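Local coordinates for STIL N-terminal domain-containing protein (Trichoplax adhaerens, PDB 5OI9), which probably acts in centriole assembly, its N-terminal domain being the part that in STIL proteins is implicated in direct CEP85 binding, at residues Q69-L77 / N88-R96; D164-A172 / N184-P192. One frame throughout, in Å; residues are numbered along the deposited sequence.

Contact 1 (Q69-L77 / N88-R96); sequences QKFFLLGSL and NIDRFDPGR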
loop_
_atom_site.group_PDB
_atom_site.type_symbol
_atom_site.label_atom_id
_atom_site.label_comp_id
_atom_site.label_asym_id
_atom_site.label_seq_id
_atom_site.Cartn_x
_atom_site.Cartn_y
_atom_site.Cartn_z
ATOM N N GLN A 69 12.744 -16.431 -15.692
ATOM C CA GLN A 69 13.185 -15.058 -15.865
ATOM C C GLN A 69 12.589 -14.163 -14.785
ATOM O O GLN A 69 11.469 -14.377 -14.314
ATOM C CB GLN A 69 12.802 -14.532 -17.250
ATOM C CG GLN A 69 13.571 -15.171 -18.393
ATOM C CD GLN A 69 12.773 -16.242 -19.115
ATOM O OE1 GLN A 69 11.805 -16.778 -18.580
ATOM N NE2 GLN A 69 13.168 -16.544 -20.346
ATOM N N LYS A 70 13.353 -13.144 -14.399
ATOM C CA LYS A 70 12.956 -12.199 -13.358
ATOM C C LYS A 70 12.813 -10.820 -13.986
ATOM O O LYS A 70 13.808 -10.221 -14.410
ATOM C CB LYS A 70 13.981 -12.171 -12.226
ATOM C CG LYS A 70 14.182 -13.497 -11.523
ATOM C CD LYS A 70 12.962 -13.889 -10.709
ATOM C CE LYS A 70 13.263 -15.082 -9.816
ATOM N NZ LYS A 70 12.114 -15.397 -8.922
ATOM N N PHE A 71 11.582 -10.313 -14.038
ATOM C CA PHE A 71 11.332 -8.971 -14.549
ATOM C C PHE A 71 10.527 -8.155 -13.547
ATOM O O PHE A 71 10.310 -8.588 -12.411
ATOM C CB PHE A 71 10.578 -9.014 -15.882
ATOM C CG PHE A 71 11.269 -9.800 -16.956
ATOM C CD1 PHE A 71 12.491 -9.388 -17.462
ATOM C CD2 PHE A 71 10.681 -10.939 -17.483
ATOM C CE1 PHE A 71 13.123 -10.107 -18.459
ATOM C CE2 PHE A 71 11.306 -11.661 -18.483
ATOM C CZ PHE A 71 12.529 -11.246 -18.971
ATOM N N PHE A 72 10.069 -6.978 -13.968
ATOM C CA PHE A 72 9.160 -6.162 -13.179
ATOM C C PHE A 72 7.980 -5.741 -14.039
ATOM O O PHE A 72 8.133 -5.466 -15.233
ATOM C CB PHE A 72 9.853 -4.907 -12.614
ATOM C CG PHE A 72 10.941 -5.202 -11.624
ATOM C CD1 PHE A 72 10.633 -5.528 -10.314
ATOM C CD2 PHE A 72 12.273 -5.144 -12.000
ATOM C CE1 PHE A 72 11.632 -5.800 -9.396
ATOM C CE2 PHE A 72 13.278 -5.415 -11.088
ATOM C CZ PHE A 72 12.957 -5.743 -9.785
ATOM N N LEU A 73 6.803 -5.712 -13.429
ATOM C CA LEU A 73 5.677 -4.955 -13.947
ATOM C C LEU A 73 5.529 -3.691 -13.110
ATOM O O LEU A 73 5.834 -3.681 -11.915
ATOM C CB LEU A 73 4.386 -5.776 -13.915
ATOM C CG LEU A 73 4.335 -6.996 -14.841
ATOM C CD1 LEU A 73 2.990 -7.697 -14.749
ATOM C CD2 LEU A 73 4.630 -6.595 -16.281
ATOM N N LEU A 74 5.095 -2.612 -13.750
ATOM C CA LEU A 74 4.916 -1.334 -13.079
ATOM C C LEU A 74 3.449 -0.945 -13.145
ATOM O O LEU A 74 2.831 -1.017 -14.213
ATOM C CB LEU A 74 5.790 -0.243 -13.705
ATOM C CG LEU A 74 7.292 -0.523 -13.717
ATOM C CD1 LEU A 74 8.062 0.692 -14.201
ATOM C CD2 LEU A 74 7.774 -0.959 -12.342
ATOM N N GLY A 75 2.899 -0.536 -12.003
ATOM C CA GLY A 75 1.501 -0.172 -11.918
ATOM C C GLY A 75 1.307 1.099 -11.118
ATOM O O GLY A 75 2.258 1.688 -10.602
ATOM N N SER A 76 0.047 1.514 -11.031
ATOM C CA SER A 76 -0.349 2.652 -10.220
ATOM C C SER A 76 -1.468 2.224 -9.282
ATOM O O SER A 76 -2.268 1.343 -9.606
ATOM C CB SER A 76 -0.807 3.831 -11.087
ATOM O OG SER A 76 -1.927 3.469 -11.874
ATOM N N LEU A 77 -1.512 2.854 -8.112
ATOM C CA LEU A 77 -2.513 2.559 -7.094
ATOM C C LEU A 77 -3.604 3.623 -7.150
ATOM O O LEU A 77 -3.317 4.816 -7.010
ATOM C CB LEU A 77 -1.868 2.503 -5.709
ATOM C CG LEU A 77 -2.752 2.087 -4.531
ATOM C CD1 LEU A 77 -1.949 1.254 -3.545
ATOM C CD2 LEU A 77 -3.340 3.304 -3.832
ATOM N N ASN A 88 -3.527 -0.679 -11.183
ATOM C CA ASN A 88 -3.587 -0.660 -12.644
ATOM C C ASN A 88 -2.184 -0.936 -13.176
ATOM O O ASN A 88 -1.321 -0.057 -13.155
ATOM C CB ASN A 88 -4.123 0.676 -13.147
ATOM C CG ASN A 88 -4.412 0.668 -14.639
ATOM O OD1 ASN A 88 -4.809 -0.352 -15.201
ATOM N ND2 ASN A 88 -4.210 1.808 -15.288
ATOM N N ILE A 89 -1.964 -2.153 -13.663
ATOM C CA ILE A 89 -0.662 -2.592 -14.154
ATOM C C ILE A 89 -0.654 -2.468 -15.671
ATOM O O ILE A 89 -1.440 -3.131 -16.359
ATOM C CB ILE A 89 -0.358 -4.034 -13.718
ATOM C CG1 ILE A 89 -0.441 -4.162 -12.196
ATOM C CG2 ILE A 89 1.006 -4.471 -14.226
ATOM C CD1 ILE A 89 -0.137 -5.556 -11.682
ATOM N N ASP A 90 0.246 -1.630 -16.203
ATOM C CA ASP A 90 0.262 -1.373 -17.639
ATOM C C ASP A 90 1.661 -1.178 -18.216
ATOM O O ASP A 90 1.781 -0.734 -19.364
ATOM C CB ASP A 90 -0.595 -0.143 -17.968
ATOM C CG ASP A 90 -0.030 1.138 -17.381
ATOM O OD1 ASP A 90 0.697 1.061 -16.367
ATOM O OD2 ASP A 90 -0.313 2.222 -17.930
ATOM N N ARG A 91 2.721 -1.494 -17.475
ATOM C CA ARG A 91 4.077 -1.272 -17.956
ATOM C C ARG A 91 4.954 -2.467 -17.623
ATOM O O ARG A 91 4.949 -2.949 -16.486
ATOM C CB ARG A 91 4.679 -0.000 -17.350
ATOM C CG ARG A 91 4.192 1.286 -17.988
ATOM C CD ARG A 91 4.588 2.472 -17.137
ATOM N NE ARG A 91 3.864 2.473 -15.870
ATOM C CZ ARG A 91 4.350 2.957 -14.734
ATOM N NH1 ARG A 91 5.574 3.469 -14.697
ATOM N NH2 ARG A 91 3.617 2.916 -13.628
ATOM N N PHE A 92 5.700 -2.935 -18.617
ATOM C CA PHE A 92 6.705 -3.970 -18.432
ATOM C C PHE A 92 8.083 -3.330 -18.350
ATOM O O PHE A 92 8.377 -2.367 -19.064
ATOM C CB PHE A 92 6.667 -4.985 -19.575
ATOM C CG PHE A 92 7.880 -5.867 -19.643
ATOM C CD1 PHE A 92 8.064 -6.888 -18.726
ATOM C CD2 PHE A 92 8.840 -5.672 -20.623
ATOM C CE1 PHE A 92 9.179 -7.698 -18.785
ATOM C CE2 PHE A 92 9.958 -6.480 -20.687
ATOM C CZ PHE A 92 10.129 -7.496 -19.768
ATOM N N ASP A 93 8.924 -3.869 -17.477
ATOM C CA ASP A 93 10.261 -3.331 -17.262
ATOM C C ASP A 93 11.229 -4.477 -16.997
ATOM O O ASP A 93 11.118 -5.159 -15.968
ATOM C CB ASP A 93 10.254 -2.340 -16.096
ATOM C CG ASP A 93 11.601 -1.673 -15.882
ATOM O OD1 ASP A 93 12.483 -1.793 -16.759
ATOM O OD2 ASP A 93 11.776 -1.025 -14.829
ATOM N N PRO A 94 12.180 -4.727 -17.900
ATOM C CA PRO A 94 13.141 -5.818 -17.661
ATOM C C PRO A 94 14.006 -5.591 -16.438
ATOM O O PRO A 94 14.441 -6.562 -15.807
ATOM C CB PRO A 94 13.979 -5.839 -18.949
ATOM C CG PRO A 94 13.162 -5.096 -19.964
ATOM C CD PRO A 94 12.402 -4.063 -19.192
ATOM N N GLY A 95 14.269 -4.336 -16.084
ATOM C CA GLY A 95 15.048 -4.016 -14.910
ATOM C C GLY A 95 16.539 -3.936 -15.192
ATOM O O GLY A 95 17.038 -4.345 -16.242
ATOM N N ARG A 96 17.259 -3.390 -14.217
ATOM C CA ARG A 96 18.704 -3.255 -14.277
ATOM C C ARG A 96 19.365 -4.198 -13.281
ATOM O O ARG A 96 18.771 -4.579 -12.268
ATOM C CB ARG A 96 19.147 -1.821 -13.970
ATOM C CG ARG A 96 18.449 -0.741 -14.776
ATOM C CD ARG A 96 18.855 0.640 -14.278
ATOM N NE ARG A 96 18.575 0.803 -12.853
ATOM C CZ ARG A 96 18.845 1.904 -12.157
ATOM N NH1 ARG A 96 19.406 2.948 -12.751
ATOM N NH2 ARG A 96 18.553 1.960 -10.864
#
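Phe71 and Phe92 form a T-shaped pair: the edge of Phe92 points at one face of Phe71, with planes at 73° and centroids 5.1 Å apart. CZ of Phe92 lies over that face toward its rim, while Leu73 CD2 sits at the edge of the Phe92 ring. The second flat group, the Arg91 guanidinium, carries Leu74 CB over the centre of one face, 3.7 Å from Arg91 CZ, and has Gly75 O and Asp90 OD1 at its edge; a bend at chi3 (-68°) folds it back over Leu74, and Asp117 takes its NH2 in a salt bridge. Both groups belong to an antiparallel beta hairpin with a classic bulge, where Asp90 and Arg91 together face Leu74. An alanine in place of Phe71 would take away the face that Phe92 meets and is likely to leave that ring free to turn against helix 45-61, which it also touches. Leu73 CB meets Ile89 CG2 at 3.6 Å on the same face of the sheet as Phe92. Phe72 and Asp93 exchange two backbone bonds, and the Asp93 carboxylate starts an Asx turn while also bonding Thr111. At the bulge, Leu74 O receives two weak bonds, from Asp90 N and Arg91 N, each 3.3 Å long.

Contact 2 (D164-A172 / N184-P192); sequences DMLSLKIHA and NVTSGVVVP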
loop_
_atom_site.group_PDB
_atom_site.type_symbol
_atom_site.label_atom_id
_atom_site.label_comp_id
_atom_site.label_asym_id
_atom_site.label_seq_id
_atom_site.Cartn_x
_atom_site.Cartn_y
_atom_site.Cartn_z
ATOM N N ASP A 164 3.370 1.232 0.306
ATOM C CA ASP A 164 4.186 0.508 1.273
ATOM C C ASP A 164 3.378 -0.481 2.103
ATOM O O ASP A 164 3.972 -1.251 2.864
ATOM C CB ASP A 164 4.895 1.488 2.211
ATOM C CG ASP A 164 5.864 2.397 1.483
ATOM O OD1 ASP A 164 6.469 1.949 0.488
ATOM O OD2 ASP A 164 6.025 3.559 1.913
HETATM N N MSE A 165 2.053 -0.471 1.982
HETATM C CA MSE A 165 1.186 -1.311 2.806
HETATM C C MSE A 165 0.840 -2.649 2.157
HETATM O O MSE A 165 0.135 -3.459 2.749
HETATM C CB MSE A 165 -0.111 -0.569 3.136
HETATM C CG MSE A 165 0.111 0.751 3.831
HETATM SE SE MSE A 165 1.115 0.489 5.470
HETATM C CE MSE A 165 2.024 2.214 5.503
ATOM N N LEU A 166 1.322 -2.879 0.937
ATOM C CA LEU A 166 1.052 -4.137 0.253
ATOM C C LEU A 166 2.260 -4.542 -0.578
ATOM O O LEU A 166 3.006 -3.692 -1.074
ATOM C CB LEU A 166 -0.200 -4.045 -0.630
ATOM C CG LEU A 166 -0.294 -2.907 -1.646
ATOM C CD1 LEU A 166 0.227 -3.345 -3.008
ATOM C CD2 LEU A 166 -1.726 -2.411 -1.746
ATOM N N SER A 167 2.451 -5.853 -0.711
ATOM C CA SER A 167 3.507 -6.416 -1.544
ATOM C C SER A 167 2.864 -7.384 -2.524
ATOM O O SER A 167 2.280 -8.392 -2.113
ATOM C CB SER A 167 4.573 -7.120 -0.701
ATOM O OG SER A 167 5.568 -7.693 -1.529
ATOM N N LEU A 168 2.974 -7.076 -3.812
ATOM C CA LEU A 168 2.284 -7.797 -4.871
ATOM C C LEU A 168 3.305 -8.433 -5.802
ATOM O O LEU A 168 4.284 -7.786 -6.186
ATOM C CB LEU A 168 1.366 -6.845 -5.646
ATOM C CG LEU A 168 0.481 -7.399 -6.760
ATOM C CD1 LEU A 168 -0.629 -8.266 -6.184
ATOM C CD2 LEU A 168 -0.096 -6.256 -7.580
ATOM N N LYS A 169 3.078 -9.698 -6.156
ATOM C CA LYS A 169 3.962 -10.436 -7.049
ATOM C C LYS A 169 3.119 -11.177 -8.077
ATOM O O LYS A 169 1.944 -11.470 -7.845
ATOM C CB LYS A 169 4.848 -11.429 -6.281
ATOM C CG LYS A 169 5.699 -10.794 -5.194
ATOM C CD LYS A 169 6.359 -11.848 -4.320
ATOM C CE LYS A 169 7.414 -12.628 -5.087
ATOM N NZ LYS A 169 8.570 -11.767 -5.461
ATOM N N ILE A 170 3.731 -11.479 -9.222
ATOM C CA ILE A 170 3.053 -12.188 -10.303
ATOM C C ILE A 170 3.955 -13.304 -10.814
ATOM O O ILE A 170 5.144 -13.085 -11.062
ATOM C CB ILE A 170 2.659 -11.244 -11.456
ATOM C CG1 ILE A 170 1.603 -10.244 -10.985
ATOM C CG2 ILE A 170 2.124 -12.038 -12.641
ATOM C CD1 ILE A 170 1.146 -9.291 -12.059
ATOM N N HIS A 171 3.386 -14.500 -10.956
ATOM C CA HIS A 171 4.017 -15.620 -11.645
ATOM C C HIS A 171 3.285 -15.854 -12.959
ATOM O O HIS A 171 2.053 -15.973 -12.974
ATOM C CB HIS A 171 3.978 -16.896 -10.799
ATOM C CG HIS A 171 4.730 -16.799 -9.508
ATOM N ND1 HIS A 171 4.487 -17.641 -8.445
ATOM C CD2 HIS A 171 5.721 -15.968 -9.110
ATOM C CE1 HIS A 171 5.293 -17.330 -7.446
ATOM N NE2 HIS A 171 6.053 -16.319 -7.825
ATOM N N ALA A 172 4.034 -15.921 -14.057
ATOM C CA ALA A 172 3.451 -16.117 -15.380
ATOM C C ALA A 172 4.099 -17.323 -16.041
ATOM O O ALA A 172 5.319 -17.359 -16.214
ATOM C CB ALA A 172 3.620 -14.868 -16.249
ATOM N N ASN A 184 -0.546 -18.311 -18.324
ATOM C CA ASN A 184 -1.232 -18.452 -17.046
ATOM C C ASN A 184 -0.643 -17.425 -16.086
ATOM O O ASN A 184 0.535 -17.509 -15.721
ATOM C CB ASN A 184 -1.094 -19.865 -16.489
ATOM C CG ASN A 184 -1.774 -20.024 -15.141
ATOM O OD1 ASN A 184 -1.117 -20.052 -14.100
ATOM N ND2 ASN A 184 -3.098 -20.118 -15.154
ATOM N N VAL A 185 -1.458 -16.456 -15.684
ATOM C CA VAL A 185 -1.021 -15.367 -14.820
ATOM C C VAL A 185 -1.558 -15.629 -13.421
ATOM O O VAL A 185 -2.775 -15.693 -13.217
ATOM C CB VAL A 185 -1.499 -14.005 -15.349
ATOM C CG1 VAL A 185 -1.008 -12.878 -14.452
ATOM C CG2 VAL A 185 -1.048 -13.798 -16.782
ATOM N N THR A 186 -0.654 -15.796 -12.460
ATOM C CA THR A 186 -1.006 -15.927 -11.051
ATOM C C THR A 186 -0.460 -14.722 -10.298
ATOM O O THR A 186 0.708 -14.358 -10.469
ATOM C CB THR A 186 -0.449 -17.223 -10.451
ATOM O OG1 THR A 186 -1.052 -18.352 -11.094
ATOM C CG2 THR A 186 -0.735 -17.286 -8.959
ATOM N N SER A 187 -1.301 -14.107 -9.470
ATOM C CA SER A 187 -0.937 -12.921 -8.707
ATOM C C SER A 187 -1.129 -13.191 -7.222
ATOM O O SER A 187 -2.176 -13.702 -6.811
ATOM C CB SER A 187 -1.778 -11.714 -9.129
ATOM O OG SER A 187 -3.136 -11.891 -8.761
ATOM N N GLY A 188 -0.127 -12.841 -6.425
ATOM C CA GLY A 188 -0.208 -12.996 -4.987
ATOM C C GLY A 188 0.137 -11.699 -4.287
ATOM O O GLY A 188 0.954 -10.909 -4.763
ATOM N N VAL A 189 -0.505 -11.486 -3.140
ATOM C CA VAL A 189 -0.343 -10.258 -2.372
ATOM C C VAL A 189 -0.258 -10.601 -0.889
ATOM O O VAL A 189 -0.816 -11.601 -0.429
ATOM C CB VAL A 189 -1.500 -9.263 -2.638
ATOM C CG1 VAL A 189 -2.799 -9.765 -2.018
ATOM C CG2 VAL A 189 -1.151 -7.870 -2.129
ATOM N N VAL A 190 0.468 -9.771 -0.144
ATOM C CA VAL A 190 0.476 -9.816 1.312
ATOM C C VAL A 190 0.198 -8.414 1.833
ATOM O O VAL A 190 0.733 -7.429 1.313
ATOM C CB VAL A 190 1.807 -10.359 1.882
ATOM C CG1 VAL A 190 1.970 -11.828 1.546
ATOM C CG2 VAL A 190 2.989 -9.564 1.357
ATOM N N VAL A 191 -0.666 -8.324 2.838
ATOM C CA VAL A 191 -1.024 -7.054 3.468
ATOM C C VAL A 191 -0.989 -7.249 4.978
ATOM O O VAL A 191 -1.433 -8.299 5.466
ATOM C CB VAL A 191 -2.406 -6.571 2.997
ATOM C CG1 VAL A 191 -2.837 -5.331 3.767
ATOM C CG2 VAL A 191 -2.393 -6.292 1.503
ATOM N N PRO A 192 -0.470 -6.295 5.754
ATOM C CA PRO A 192 -0.565 -6.417 7.211
ATOM C C PRO A 192 -2.022 -6.495 7.633
ATOM O O PRO A 192 -2.881 -5.783 7.108
ATOM C CB PRO A 192 0.105 -5.137 7.722
ATOM C CG PRO A 192 1.001 -4.711 6.619
ATOM C CD PRO A 192 0.320 -5.121 5.348
#
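Met165, a selenomethionine, meets the other strand through its backbone: its O lies 3.1 Å from Pro192 CD, while its side chain reaches helix 270-281. Leu166 follows, its CB against Val191 CG2 at 3.8 Å. At Ser167 the regular antiparallel hairpin of strands 167-176 and 180-192 begins, with N and O both bonded to Val190 and CB packed 3.6 Å from Val190 CG2. Leu168 turns to the opposite face of the sheet. With CG anti to the backbone N (chi1 -177°), it brings CD1 across to Gly188 O at 3.4 Å and obliquely against Val189 CB. Lys169 pairs with Gly188 through two nearly straight backbone bonds, while its own chain leads off to touch Glu141 of helix 139-155. Ile170 puts CG2 3.7 Å from Val185 CG1, the two side chains meeting at a slant on the face they share with Leu168. His171 closes a third pair of bonds, its N 2.7 Å from Thr186 O; its ring leaves the strand and stacks with Phe137. Ala172 ends the segment with CA 3.2 Å from Asn184 O, a CA-H...O contact like those made by Leu168 and Ile170. The six hydrogen bonds between the two strands are all main-chain, backed by CA-H...O contacts, and side chains add apolar contacts. The register is therefore probably set by the backbone, while the aliphatic groups of Leu168, Ile170, Val185 and Val189 make one face apolar.

Contact 1 comes first along the chain and is complete before contact 2 begins; each is a hairpin within the STIL N-terminal family region. Their centres lie 12 Å apart in one mixed sheet, joined by strand 118-126, which runs antiparallel to strand 69-79 and parallel to strand 167-176. Side chains of the two hairpins meet directly: Leu73 CD1 packs 3.6 Å from Ile170 CD1, and Ile89 CD1 reaches both Ile170 CD1 and Leu168 CD2. Leu77 also approaches Leu166. Strand 343-348 gives a second connection, touching contact 2 and pairing with strand 39-44 beside contact 1. The packing among Leu73, Ile89, Leu168 and Ile170 is consistent with one apolar core common to both hairpins.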